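Local atomic coordinates of pyridoxal kinase (PDB entry 3HYO), a protein that probably catalyses the ATP-dependent phosphorylation of pyridoxal to pyridoxal 5'-phosphate, and holds ADP and magnesium in this crystal. Residues A[138-143]-A[176-181]; A[244-249]-A[259-264]. All coordinates share one frame; numbering follows the deposited sequence.

Contact 1 (A[138-143]-A[176-181]); sequences ILPNTT and AVITDV. With ADP (adenosine-5'-diphosphate), chain B.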
loop_
_atom_site.group_PDB
_atom_site.type_symbol
_atom_site.label_atom_id
_atom_site.label_comp_id
_atom_site.label_asym_id
_atom_site.label_seq_id
_atom_site.Cartn_x
_atom_site.Cartn_y
_atom_site.Cartn_z
ATOM N N ILE A 138 5.271 0.140 -7.018
ATOM C CA ILE A 138 5.259 -0.700 -5.827
ATOM C C ILE A 138 5.800 0.088 -4.643
ATOM O O ILE A 138 6.657 0.985 -4.828
ATOM C CB ILE A 138 6.010 -2.056 -5.991
ATOM C CG1 ILE A 138 7.532 -1.819 -6.263
ATOM C CG2 ILE A 138 5.300 -2.922 -7.078
ATOM C CD1 ILE A 138 8.423 -3.081 -6.092
ATOM N N LEU A 139 5.318 -0.206 -3.444
ATOM C CA LEU A 139 5.746 0.550 -2.277
ATOM C C LEU A 139 6.254 -0.348 -1.162
ATOM O O LEU A 139 5.632 -0.436 -0.102
ATOM C CB LEU A 139 4.601 1.426 -1.761
ATOM C CG LEU A 139 3.798 2.186 -2.819
ATOM C CD1 LEU A 139 2.393 2.482 -2.318
ATOM C CD2 LEU A 139 4.512 3.469 -3.216
ATOM N N PRO A 140 7.384 -1.012 -1.386
ATOM C CA PRO A 140 7.952 -1.816 -0.325
ATOM C C PRO A 140 8.623 -0.936 0.732
ATOM O O PRO A 140 9.140 0.141 0.399
ATOM C CB PRO A 140 9.046 -2.623 -1.046
ATOM C CG PRO A 140 9.435 -1.765 -2.176
ATOM C CD PRO A 140 8.144 -1.170 -2.650
ATOM N N ASN A 141 8.644 -1.417 1.964
ATOM C CA ASN A 141 9.614 -0.922 2.925
ATOM C C ASN A 141 10.985 -1.532 2.662
ATOM O O ASN A 141 11.137 -2.383 1.807
ATOM C CB ASN A 141 9.167 -1.148 4.376
ATOM C CG ASN A 141 9.091 -2.616 4.782
ATOM O OD1 ASN A 141 9.858 -3.467 4.324
ATOM N ND2 ASN A 141 8.166 -2.915 5.693
ATOM N N THR A 142 11.973 -1.101 3.437
ATOM C CA THR A 142 13.330 -1.607 3.353
ATOM C C THR A 142 13.484 -3.134 3.530
ATOM O O THR A 142 14.303 -3.779 2.838
ATOM C CB THR A 142 14.208 -0.830 4.349
ATOM O OG1 THR A 142 14.199 0.550 3.957
ATOM C CG2 THR A 142 15.618 -1.353 4.330
ATOM N N THR A 143 12.698 -3.731 4.422
ATOM C CA THR A 143 12.736 -5.192 4.558
ATOM C C THR A 143 12.161 -5.879 3.305
ATOM O O THR A 143 12.692 -6.883 2.812
ATOM C CB THR A 143 11.948 -5.691 5.803
ATOM O OG1 THR A 143 12.501 -5.118 7.000
ATOM C CG2 THR A 143 12.001 -7.228 5.909
ATOM N N ALA A 176 9.699 1.591 -8.509
ATOM C CA ALA A 176 9.875 0.990 -7.195
ATOM C C ALA A 176 10.112 2.158 -6.238
ATOM O O ALA A 176 11.019 2.965 -6.452
ATOM C CB ALA A 176 11.069 0.040 -7.178
ATOM N N VAL A 177 9.242 2.294 -5.246
ATOM C CA VAL A 177 9.392 3.384 -4.266
ATOM C C VAL A 177 9.557 2.747 -2.907
ATOM O O VAL A 177 8.648 2.044 -2.418
ATOM C CB VAL A 177 8.174 4.371 -4.285
ATOM C CG1 VAL A 177 8.387 5.484 -3.245
ATOM C CG2 VAL A 177 7.951 4.955 -5.685
ATOM N N ILE A 178 10.705 2.976 -2.277
ATOM C CA ILE A 178 10.915 2.448 -0.935
ATOM C C ILE A 178 10.412 3.492 0.058
ATOM O O ILE A 178 10.770 4.639 -0.068
ATOM C CB ILE A 178 12.387 2.043 -0.676
ATOM C CG1 ILE A 178 12.806 0.938 -1.652
ATOM C CG2 ILE A 178 12.578 1.617 0.787
ATOM C CD1 ILE A 178 14.278 0.499 -1.494
ATOM N N THR A 179 9.577 3.096 1.030
ATOM C CA THR A 179 8.692 4.077 1.726
ATOM C C THR A 179 8.983 4.529 3.173
ATOM O O THR A 179 8.315 5.457 3.691
ATOM C CB THR A 179 7.259 3.560 1.785
ATOM O OG1 THR A 179 7.299 2.240 2.337
ATOM C CG2 THR A 179 6.611 3.558 0.382
ATOM N N ASP A 180 9.930 3.873 3.815
ATOM C CA ASP A 180 10.244 4.165 5.200
ATOM C C ASP A 180 11.742 4.474 5.354
ATOM O O ASP A 180 12.370 4.044 6.320
ATOM C CB ASP A 180 9.902 2.941 6.039
ATOM C CG ASP A 180 10.729 1.707 5.646
ATOM O OD1 ASP A 180 11.516 1.744 4.648
ATOM O OD2 ASP A 180 10.578 0.686 6.349
ATOM N N VAL A 181 12.309 5.170 4.384
ATOM C CA VAL A 181 13.747 5.460 4.372
ATOM C C VAL A 181 13.981 6.638 5.310
ATOM O O VAL A 181 13.333 7.663 5.177
ATOM C CB VAL A 181 14.247 5.806 2.965
ATOM C CG1 VAL A 181 15.715 6.212 2.996
ATOM C CG2 VAL A 181 14.036 4.603 2.024
HETATM P PB ADP B . 3.880 1.059 7.346
HETATM O O1B ADP B . 4.773 0.590 8.398
HETATM O O2B ADP B . 4.098 0.441 6.046
HETATM O O3B ADP B . 2.542 1.103 7.890
HETATM P PA ADP B . 5.597 3.210 6.365
HETATM O O1A ADP B . 5.799 2.968 4.926
HETATM O O2A ADP B . 6.644 2.928 7.344
HETATM O O3A ADP B . 4.232 2.523 6.887
HETATM O "O5'" ADP B . 5.048 4.674 6.612
HETATM C "C5'" ADP B . 4.339 5.263 5.596
HETATM C "C4'" ADP B . 4.643 6.736 5.697
HETATM O "O4'" ADP B . 3.948 7.308 6.754
HETATM C "C3'" ADP B . 6.118 7.065 5.931
HETATM O "O3'" ADP B . 6.696 7.145 4.695
HETATM C "C2'" ADP B . 5.985 8.436 6.461
HETATM O "O2'" ADP B . 5.558 9.206 5.364
HETATM C "C1'" ADP B . 4.763 8.309 7.350
HETATM N N9 ADP B . 5.154 8.053 8.758
HETATM C C8 ADP B . 5.191 6.888 9.356
HETATM N N7 ADP B . 5.566 6.987 10.615
HETATM C C5 ADP B . 5.807 8.244 10.849
HETATM C C6 ADP B . 6.270 9.017 12.023
HETATM N N6 ADP B . 6.539 8.425 13.203
HETATM N N1 ADP B . 6.407 10.316 11.800
HETATM C C2 ADP B . 6.130 10.907 10.645
HETATM N N3 ADP B . 5.706 10.291 9.551
HETATM C C4 ADP B . 5.526 8.965 9.610
HETATM O O HOH W 1 11.744 -1.969 6.834
#
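One carboxylate oxygen, Asp-180 OD1, takes two hydrogen bonds from a single residue, Thr-142: the backbone N at 3.1 Å and the hydroxyl OG1 at 3.0 Å. Both arrive on its syn side but from opposite faces of the carboxylate plane. This happens just past the end of strand 137-138, which runs parallel to strand 175-183 in the ribokinase-fold sheet; Thr-142 opens helix 142-149, with Asn-141 as its N-cap. The Asp-180 carboxylate lies nearly parallel to the Asn-141 amide, 12° apart, and its OD2 sits against Asn-141 CB. The amide is tied elsewhere: OD1 caps Glu-144 N and ND2 reaches Gly-111 O.

The backbones pair through Val-177 N to Ile-138 O (2.9 Å) and Thr-179 N to Pro-140 O (3.1 Å). Leu-139 CD2 lies beside Val-177 CB, while its CB meets the methyl CG2 of Thr-179 at 3.6 Å, the two side chains crossing at about a right angle. In Thr-179, OG1 stands between the backbone N and the carbonyl carbon (chi1 52°), which turns the hydroxyl to ADP and leaves CG2 against Leu-139. Thr-179 OG1 donates to the alpha-phosphate oxygen O1A of ADP at 3.1 Å, and Thr-179 O accepts from the ribose hydroxyl O3'.

Contact 2 (A[244-249]-A[259-264]); sequences MAVAET and QGVALG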
loop_
_atom_site.group_PDB
_atom_site.type_symbol
_atom_site.label_atom_id
_atom_site.label_comp_id
_atom_site.label_asym_id
_atom_site.label_seq_id
_atom_site.Cartn_x
_atom_site.Cartn_y
_atom_site.Cartn_z
HETATM N N MSE A 244 0.895 15.082 8.431
HETATM C CA MSE A 244 -0.261 15.738 9.048
HETATM C C MSE A 244 -1.206 14.773 9.787
HETATM O O MSE A 244 -1.706 15.085 10.876
HETATM C CB MSE A 244 -1.021 16.526 7.982
HETATM C CG MSE A 244 -2.173 17.334 8.468
HETATM SE SE MSE A 244 -3.153 17.935 6.869
HETATM C CE MSE A 244 -3.394 16.266 5.964
ATOM N N ALA A 245 -1.444 13.584 9.214
ATOM C CA ALA A 245 -2.290 12.581 9.873
ATOM C C ALA A 245 -1.668 12.034 11.160
ATOM O O ALA A 245 -2.377 11.805 12.175
ATOM C CB ALA A 245 -2.642 11.413 8.887
ATOM N N VAL A 246 -0.356 11.801 11.121
ATOM C CA VAL A 246 0.359 11.324 12.318
ATOM C C VAL A 246 0.295 12.422 13.377
ATOM O O VAL A 246 -0.001 12.151 14.528
ATOM C CB VAL A 246 1.821 10.864 12.006
ATOM C CG1 VAL A 246 2.622 10.627 13.287
ATOM C CG2 VAL A 246 1.797 9.541 11.132
ATOM N N ALA A 247 0.501 13.673 12.966
ATOM C CA ALA A 247 0.404 14.790 13.913
ATOM C C ALA A 247 -0.971 14.886 14.575
ATOM O O ALA A 247 -1.089 15.115 15.761
ATOM C CB ALA A 247 0.807 16.130 13.209
ATOM N N GLU A 248 -2.043 14.730 13.804
ATOM C CA GLU A 248 -3.368 14.783 14.380
ATOM C C GLU A 248 -3.594 13.623 15.372
ATOM O O GLU A 248 -4.249 13.791 16.410
ATOM C CB GLU A 248 -4.434 14.728 13.267
ATOM C CG GLU A 248 -5.843 14.881 13.832
ATOM C CD GLU A 248 -6.931 14.741 12.783
ATOM O OE1 GLU A 248 -6.605 14.462 11.627
ATOM O OE2 GLU A 248 -8.107 14.924 13.138
ATOM N N THR A 249 -3.104 12.439 15.007
ATOM C CA THR A 249 -3.183 11.259 15.871
ATOM C C THR A 249 -2.578 11.557 17.251
ATOM O O THR A 249 -3.200 11.288 18.291
ATOM C CB THR A 249 -2.460 10.036 15.220
ATOM O OG1 THR A 249 -3.002 9.828 13.894
ATOM C CG2 THR A 249 -2.690 8.758 16.061
ATOM N N GLN A 259 -5.548 1.876 17.601
ATOM C CA GLN A 259 -6.352 2.488 16.522
ATOM C C GLN A 259 -5.442 3.123 15.483
ATOM O O GLN A 259 -4.434 3.747 15.832
ATOM C CB GLN A 259 -7.328 3.520 17.136
ATOM C CG GLN A 259 -8.377 4.152 16.189
ATOM C CD GLN A 259 -9.429 3.169 15.658
ATOM O OE1 GLN A 259 -9.740 2.153 16.282
ATOM N NE2 GLN A 259 -9.984 3.487 14.494
ATOM N N GLY A 260 -5.799 2.968 14.196
ATOM C CA GLY A 260 -4.997 3.485 13.103
ATOM C C GLY A 260 -4.961 5.016 13.081
ATOM O O GLY A 260 -5.740 5.668 13.774
ATOM N N VAL A 261 -4.109 5.564 12.233
ATOM C CA VAL A 261 -3.949 7.033 12.128
ATOM C C VAL A 261 -5.265 7.774 11.903
ATOM O O VAL A 261 -6.159 7.273 11.186
ATOM C CB VAL A 261 -2.933 7.469 11.071
ATOM C CG1 VAL A 261 -1.526 7.214 11.557
ATOM C CG2 VAL A 261 -3.247 6.873 9.649
ATOM N N ALA A 262 -5.397 8.940 12.548
ATOM C CA ALA A 262 -6.548 9.814 12.350
ATOM C C ALA A 262 -6.613 10.277 10.888
ATOM O O ALA A 262 -5.573 10.530 10.256
ATOM C CB ALA A 262 -6.470 11.049 13.301
ATOM N N LEU A 263 -7.838 10.452 10.384
ATOM C CA LEU A 263 -8.063 10.838 8.983
ATOM C C LEU A 263 -8.734 12.210 8.784
ATOM O O LEU A 263 -8.900 12.633 7.657
ATOM C CB LEU A 263 -8.947 9.777 8.303
ATOM C CG LEU A 263 -8.317 8.375 8.224
ATOM C CD1 LEU A 263 -9.343 7.429 7.568
ATOM C CD2 LEU A 263 -7.028 8.355 7.442
ATOM N N GLY A 264 -9.178 12.858 9.861
ATOM C CA GLY A 264 -9.978 14.089 9.731
ATOM C C GLY A 264 -9.231 15.200 9.008
ATOM O O GLY A 264 -9.759 15.793 8.067
HETATM O O HOH W 2 -5.569 13.182 9.345
HETATM O O HOH W 3 -9.655 12.507 12.720
#
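In this ribokinase-like fold the last turns of helix 231-251 are packed against the connection that leads into the final helix, 264-274, and segments 244-249 and 259-264 form that join beside the nucleotide site. Thr-249 carries the direct polar link: its OG1 accepts the backbone N-H of Ala-262 at 2.9 Å, in a nearly straight bond of 162°. The same hydroxyl donates back into its own helix, to Ala-245 O at 2.7 Å. That carbonyl also takes the regular helical bond from Thr-249 N, the two donors coming from opposite faces of its plane. With OG1 anti to the carbonyl carbon, chi1 -54°, the hydroxyl lies beside the backbone N and can serve the helix and the loop together. Without the hydroxyl, as with an alanine here, Ala-262 N would probably lose its acceptor and Ala-245 O one of its two donors, and the loop would be less firmly tied to the helix.

Around this bond the packing is close. Ala-245 CB presses on the carbonyl O of Ala-262 at 3.4 Å, and the methyl of Ala-262 sits between Thr-249 OG1 and the carboxylate carbon of Glu-248. Toward the nucleotide, Val-246 CG2 meets Val-261 CG1 at 4.1 Å; Val-246 comes near bound ADP, and both valines also touch Thr-213 of helix 213-225.

Glu-248 reaches along the other flank with an extended chain. Its OE1 accepts from Asp-265 N, in the first turn of helix 264-274, while two waters extend the grip on the connection. Water 2 donates to Glu-248 OE1 and to Ala-262 O; water 3 donates to Glu-248 OE2 at 2.9 Å and accepts from Gly-264 N at 2.9 Å.

Both segments of contact 1 come earlier in the chain than those of contact 2, and the two do not touch: their centres are 21 Å apart and their nearest atoms about 11 Å. Contact 1 belongs to the central mixed sheet, at strands 137-138 and 175-183, whereas contact 2 lies farther from the chain's centre, among the C-terminal helices. Helix 213-225 is common ground, packing on Leu-139 and Thr-179 of the first and on Val-246 and Val-261 of the second. ADP lies near both: Thr-179 of 176-181 bonds its alpha-phosphate and ribose, while the Val-246 side chain on helix 231-251 is about 4 Å away, so the nucleotide site is built from distant parts of the chain.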